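Local coordinates for protein WYL1 (Ruminococcus sp., PDB 6OAW) that probably modulates the RNA-targeting activity of a Type VI-D CRISPR-Cas system as a WYL-domain accessory protein, at residues Tyr226-Val240 against Lys291-Gly303. Sequence-based numbering, arbitrary orientation. Where two conformers were deposited one is given.
Sequences YRIVSDEYKMYNYLV and KSVKHLLSDPRFG
A chi1 of -172° swings the Y226 ring away from its own backbone N and against V293, whose CG1 sits over the ring centre: a CH-pi contact, 3.5 Å from CG1 to the Y226 centroid and 13° off the normal. Here one face of a beta hairpin in the antiparallel sheet, probably part of the WYL domain, packs against helix 287-298, with strand 237-240 antiparallel to helix segment 291-298 (175°). Y226 N and R227 N both donate to V240 O, which marks a classic beta bulge at the strand pair. L297 splits its methyls: CD1 lies over a face of the R227 guanidinium, 3.5 Å from NH1, and CD2 meets V240 CG2 at 3.9 Å. V240 CG1 reaches L296 CB. Beyond the helix, P300 rests across the neighbouring strand residues V229 and Y238, its CB 3.7 Å from V229 CG2 and 3.8 Å from Y238 CG. An Asx motif follows the helix, F302 N donating to D299 OD1 (3.0 Å) from above the carboxylate plane. P300 O, which also accepts from S256 OG of the neighbouring strand, lies over one face of the Y238 ring, offset toward the rim, 3.4 Å from Y238 CD2.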
loop_
_atom_site.group_PDB
_atom_site.type_symbol
_atom_site.label_atom_id
_atom_site.label_comp_id
_atom_site.label_asym_id
_atom_site.label_seq_id
_atom_site.Cartn_x
_atom_site.Cartn_y
_atom_site.Cartn_z
ATOM N N TYR B 226 -1.405 17.699 -21.373
ATOM C CA TYR B 226 -0.084 18.163 -20.883
ATOM C C TYR B 226 0.671 16.997 -20.225
ATOM O O TYR B 226 1.736 16.617 -20.690
ATOM C CB TYR B 226 -0.237 19.363 -19.948
ATOM C CG TYR B 226 1.096 19.965 -19.610
ATOM C CD1 TYR B 226 1.704 20.900 -20.430
ATOM C CD2 TYR B 226 1.791 19.507 -18.509
ATOM C CE1 TYR B 226 2.965 21.396 -20.139
ATOM C CE2 TYR B 226 3.042 20.000 -18.191
ATOM C CZ TYR B 226 3.634 20.937 -19.017
ATOM O OH TYR B 226 4.849 21.416 -18.670
ATOM N N ARG B 227 0.124 16.429 -19.158
ATOM C CA ARG B 227 0.775 15.283 -18.473
ATOM C C ARG B 227 -0.262 14.559 -17.624
ATOM O O ARG B 227 -1.162 15.239 -17.077
ATOM C CB ARG B 227 1.954 15.761 -17.623
ATOM C CG ARG B 227 2.869 14.635 -17.149
ATOM C CD ARG B 227 3.872 15.093 -16.090
ATOM N NE ARG B 227 4.776 16.113 -16.612
ATOM C CZ ARG B 227 5.431 17.023 -15.876
ATOM N NH1 ARG B 227 5.315 17.056 -14.556
ATOM N NH2 ARG B 227 6.202 17.904 -16.478
ATOM N N ILE B 228 -0.142 13.241 -17.543
ATOM C CA ILE B 228 -0.923 12.378 -16.608
ATOM C C ILE B 228 -0.156 12.353 -15.281
ATOM O O ILE B 228 1.061 12.155 -15.319
ATOM C CB ILE B 228 -1.135 10.973 -17.199
ATOM C CG1 ILE B 228 -1.895 11.032 -18.520
ATOM C CG2 ILE B 228 -1.841 10.059 -16.206
ATOM C CD1 ILE B 228 -2.176 9.653 -19.098
ATOM N N VAL B 229 -0.824 12.610 -14.154
ATOM C CA VAL B 229 -0.168 12.538 -12.817
ATOM C C VAL B 229 -1.081 11.761 -11.889
ATOM O O VAL B 229 -2.282 11.691 -12.159
ATOM C CB VAL B 229 0.126 13.923 -12.221
ATOM C CG1 VAL B 229 1.040 14.744 -13.116
ATOM C CG2 VAL B 229 -1.171 14.661 -11.905
ATOM N N SER B 230 -0.493 11.228 -10.830
ATOM C CA SER B 230 -1.183 10.692 -9.634
ATOM C C SER B 230 -1.238 11.794 -8.601
ATOM O O SER B 230 -0.256 12.542 -8.543
ATOM C CB SER B 230 -0.418 9.552 -9.033
ATOM O OG SER B 230 -0.603 8.387 -9.793
ATOM N N ASP B 231 -2.229 11.773 -7.720
ATOM C CA ASP B 231 -2.114 12.489 -6.423
ATOM C C ASP B 231 -0.986 11.867 -5.595
ATOM O O ASP B 231 -0.627 10.718 -5.836
ATOM C CB ASP B 231 -3.418 12.479 -5.622
ATOM C CG ASP B 231 -3.968 11.090 -5.362
ATOM O OD1 ASP B 231 -3.421 10.379 -4.444
ATOM O OD2 ASP B 231 -4.923 10.711 -6.083
ATOM N N GLU B 232 -0.554 12.569 -4.565
ATOM C CA GLU B 232 0.593 12.159 -3.727
ATOM C C GLU B 232 0.230 10.910 -2.911
ATOM O O GLU B 232 1.150 10.353 -2.361
ATOM C CB GLU B 232 0.983 13.266 -2.746
ATOM C CG GLU B 232 1.479 14.532 -3.391
ATOM C CD GLU B 232 1.990 15.536 -2.369
ATOM O OE1 GLU B 232 1.265 15.789 -1.352
ATOM O OE2 GLU B 232 3.146 15.991 -2.551
ATOM N N TYR B 233 -1.054 10.546 -2.764
ATOM C CA TYR B 233 -1.468 9.389 -1.929
ATOM C C TYR B 233 -1.714 8.163 -2.812
ATOM O O TYR B 233 -2.189 7.170 -2.320
ATOM C CB TYR B 233 -2.620 9.795 -1.008
ATOM C CG TYR B 233 -2.127 10.762 0.036
ATOM C CD1 TYR B 233 -2.070 12.120 -0.235
ATOM C CD2 TYR B 233 -1.638 10.320 1.259
ATOM C CE1 TYR B 233 -1.579 13.030 0.689
ATOM C CE2 TYR B 233 -1.120 11.213 2.191
ATOM C CZ TYR B 233 -1.046 12.560 1.877
ATOM O OH TYR B 233 -0.573 13.444 2.794
ATOM N N LYS B 234 -1.380 8.244 -4.091
ATOM C CA LYS B 234 -1.416 7.091 -5.017
ATOM C C LYS B 234 -2.843 6.569 -5.135
ATOM O O LYS B 234 -2.965 5.353 -5.303
ATOM C CB LYS B 234 -0.457 5.990 -4.534
ATOM C CG LYS B 234 1.004 6.387 -4.547
ATOM C CD LYS B 234 1.903 5.309 -3.971
ATOM C CE LYS B 234 3.376 5.657 -4.100
ATOM N NZ LYS B 234 4.250 4.462 -3.932
HETATM N N MSE B 235 -3.853 7.447 -5.096
HETATM C CA MSE B 235 -5.300 7.060 -5.188
HETATM C C MSE B 235 -5.780 7.160 -6.642
HETATM O O MSE B 235 -6.227 6.135 -7.166
HETATM C CB MSE B 235 -6.171 7.893 -4.242
HETATM C CG MSE B 235 -5.836 7.743 -2.761
HETATM SE SE MSE B 235 -6.202 5.955 -1.995
HETATM C CE MSE B 235 -4.509 4.972 -1.736
ATOM N N TYR B 236 -5.688 8.321 -7.290
ATOM C CA TYR B 236 -6.288 8.544 -8.630
ATOM C C TYR B 236 -5.271 9.118 -9.602
ATOM O O TYR B 236 -4.329 9.787 -9.160
ATOM C CB TYR B 236 -7.519 9.452 -8.501
ATOM C CG TYR B 236 -8.589 8.847 -7.629
ATOM C CD1 TYR B 236 -9.268 7.703 -8.033
ATOM C CD2 TYR B 236 -8.840 9.343 -6.354
ATOM C CE1 TYR B 236 -10.214 7.092 -7.217
ATOM C CE2 TYR B 236 -9.779 8.742 -5.523
ATOM C CZ TYR B 236 -10.483 7.630 -5.963
ATOM O OH TYR B 236 -11.410 7.037 -5.151
ATOM N N ASN B 237 -5.463 8.828 -10.893
ATOM C CA ASN B 237 -4.718 9.438 -12.011
ATOM C C ASN B 237 -5.554 10.564 -12.626
ATOM O O ASN B 237 -6.764 10.388 -12.830
ATOM C CB ASN B 237 -4.322 8.407 -13.061
ATOM C CG ASN B 237 -3.487 7.301 -12.463
ATOM O OD1 ASN B 237 -2.287 7.474 -12.241
ATOM N ND2 ASN B 237 -4.136 6.191 -12.146
ATOM N N TYR B 238 -4.890 11.670 -12.963
ATOM C CA TYR B 238 -5.490 12.881 -13.577
ATOM C C TYR B 238 -4.746 13.195 -14.878
ATOM O O TYR B 238 -3.512 13.134 -14.917
ATOM C CB TYR B 238 -5.412 14.057 -12.603
ATOM C CG TYR B 238 -6.177 13.884 -11.319
ATOM C CD1 TYR B 238 -5.607 13.181 -10.270
ATOM C CD2 TYR B 238 -7.467 14.367 -11.157
ATOM C CE1 TYR B 238 -6.281 12.987 -9.080
ATOM C CE2 TYR B 238 -8.150 14.204 -9.955
ATOM C CZ TYR B 238 -7.564 13.491 -8.916
ATOM O OH TYR B 238 -8.157 13.276 -7.703
ATOM N N LEU B 239 -5.473 13.564 -15.927
ATOM C CA LEU B 239 -4.883 14.256 -17.096
ATOM C C LEU B 239 -4.885 15.754 -16.810
ATOM O O LEU B 239 -5.973 16.353 -16.789
ATOM C CB LEU B 239 -5.680 13.959 -18.364
ATOM C CG LEU B 239 -5.209 14.740 -19.583
ATOM C CD1 LEU B 239 -3.738 14.489 -19.860
ATOM C CD2 LEU B 239 -6.035 14.378 -20.803
ATOM N N VAL B 240 -3.716 16.331 -16.561
ATOM C CA VAL B 240 -3.556 17.807 -16.541
ATOM C C VAL B 240 -3.454 18.268 -17.991
ATOM O O VAL B 240 -2.702 17.672 -18.750
ATOM C CB VAL B 240 -2.362 18.265 -15.685
ATOM C CG1 VAL B 240 -2.230 19.777 -15.712
ATOM C CG2 VAL B 240 -2.486 17.786 -14.250
ATOM N N LYS B 291 1.602 28.611 -16.033
ATOM C CA LYS B 291 1.474 28.886 -14.571
ATOM C C LYS B 291 0.323 28.026 -13.996
ATOM O O LYS B 291 0.517 27.344 -12.944
ATOM C CB LYS B 291 1.288 30.390 -14.321
ATOM N N SER B 292 -0.828 28.032 -14.678
ATOM C CA SER B 292 -2.060 27.312 -14.268
ATOM C C SER B 292 -1.802 25.807 -14.312
ATOM O O SER B 292 -2.189 25.128 -13.358
ATOM C CB SER B 292 -3.219 27.694 -15.128
ATOM O OG SER B 292 -3.605 29.015 -14.817
ATOM N N VAL B 293 -1.150 25.330 -15.377
ATOM C CA VAL B 293 -0.770 23.895 -15.525
ATOM C C VAL B 293 0.135 23.496 -14.353
ATOM O O VAL B 293 -0.160 22.481 -13.703
ATOM C CB VAL B 293 -0.129 23.643 -16.895
ATOM C CG1 VAL B 293 0.751 22.402 -16.907
ATOM C CG2 VAL B 293 -1.198 23.575 -17.976
ATOM N N LYS B 294 1.147 24.302 -14.042
ATOM C CA LYS B 294 2.104 24.032 -12.929
ATOM C C LYS B 294 1.345 23.859 -11.595
ATOM O O LYS B 294 1.701 22.959 -10.867
ATOM C CB LYS B 294 3.160 25.141 -12.838
ATOM N N HIS B 295 0.375 24.716 -11.261
ATOM C CA HIS B 295 -0.464 24.624 -10.027
ATOM C C HIS B 295 -1.178 23.257 -10.000
ATOM O O HIS B 295 -1.087 22.568 -8.972
ATOM C CB HIS B 295 -1.379 25.863 -9.911
ATOM C CG HIS B 295 -2.310 25.895 -8.741
ATOM N ND1 HIS B 295 -1.964 25.433 -7.475
ATOM C CD2 HIS B 295 -3.580 26.359 -8.639
ATOM C CE1 HIS B 295 -2.988 25.599 -6.654
ATOM N NE2 HIS B 295 -3.993 26.177 -7.346
ATOM N N LEU B 296 -1.769 22.814 -11.116
ATOM C CA LEU B 296 -2.508 21.529 -11.218
ATOM C C LEU B 296 -1.569 20.319 -11.118
ATOM O O LEU B 296 -2.016 19.285 -10.549
ATOM C CB LEU B 296 -3.302 21.529 -12.518
ATOM C CG LEU B 296 -4.408 22.575 -12.550
ATOM C CD1 LEU B 296 -5.010 22.675 -13.933
ATOM C CD2 LEU B 296 -5.484 22.235 -11.524
ATOM N N LEU B 297 -0.331 20.415 -11.635
ATOM C CA LEU B 297 0.663 19.313 -11.494
ATOM C C LEU B 297 0.913 19.036 -10.005
ATOM O O LEU B 297 1.075 17.862 -9.659
ATOM C CB LEU B 297 1.991 19.674 -12.176
ATOM C CG LEU B 297 2.004 19.767 -13.706
ATOM C CD1 LEU B 297 3.447 19.956 -14.197
ATOM C CD2 LEU B 297 1.361 18.542 -14.364
ATOM N N SER B 298 0.987 20.062 -9.156
ATOM C CA SER B 298 1.365 19.864 -7.734
ATOM C C SER B 298 0.120 19.517 -6.907
ATOM O O SER B 298 0.273 18.708 -5.968
ATOM C CB SER B 298 2.109 21.025 -7.190
ATOM O OG SER B 298 1.484 22.235 -7.572
ATOM N N ASP B 299 -1.063 20.036 -7.273
ATOM C CA ASP B 299 -2.355 19.587 -6.671
ATOM C C ASP B 299 -3.395 19.294 -7.757
ATOM O O ASP B 299 -4.187 20.138 -8.146
ATOM C CB ASP B 299 -2.856 20.572 -5.611
ATOM C CG ASP B 299 -3.913 19.914 -4.735
ATOM O OD1 ASP B 299 -4.600 18.981 -5.226
ATOM O OD2 ASP B 299 -3.990 20.260 -3.549
ATOM N N PRO B 300 -3.432 18.076 -8.316
ATOM C CA PRO B 300 -4.347 17.793 -9.414
ATOM C C PRO B 300 -5.788 17.523 -8.996
ATOM O O PRO B 300 -6.586 17.397 -9.900
ATOM C CB PRO B 300 -3.791 16.508 -10.038
ATOM C CG PRO B 300 -3.117 15.821 -8.859
ATOM C CD PRO B 300 -2.543 16.943 -8.019
ATOM N N ARG B 301 -6.074 17.407 -7.697
ATOM C CA ARG B 301 -7.480 17.271 -7.240
ATOM C C ARG B 301 -8.088 18.639 -6.966
ATOM O O ARG B 301 -9.194 18.861 -7.412
ATOM C CB ARG B 301 -7.654 16.434 -5.976
ATOM C CG ARG B 301 -9.107 16.024 -5.785
ATOM C CD ARG B 301 -9.395 15.190 -4.549
ATOM N NE ARG B 301 -10.839 15.076 -4.322
ATOM C CZ ARG B 301 -11.412 14.498 -3.265
ATOM N NH1 ARG B 301 -10.668 13.987 -2.298
ATOM N NH2 ARG B 301 -12.731 14.442 -3.183
ATOM N N PHE B 302 -7.426 19.467 -6.175
ATOM C CA PHE B 302 -8.007 20.725 -5.630
ATOM C C PHE B 302 -7.470 21.957 -6.363
ATOM O O PHE B 302 -8.090 22.981 -6.283
ATOM C CB PHE B 302 -7.766 20.842 -4.123
ATOM C CG PHE B 302 -8.436 19.749 -3.335
ATOM C CD1 PHE B 302 -9.805 19.558 -3.416
ATOM C CD2 PHE B 302 -7.690 18.880 -2.560
ATOM C CE1 PHE B 302 -10.422 18.533 -2.720
ATOM C CE2 PHE B 302 -8.308 17.862 -1.851
ATOM C CZ PHE B 302 -9.671 17.688 -1.931
ATOM N N GLY B 303 -6.371 21.860 -7.097
ATOM C CA GLY B 303 -5.867 22.995 -7.897
ATOM C C GLY B 303 -6.920 23.573 -8.836
ATOM O O GLY B 303 -6.882 24.807 -9.039
#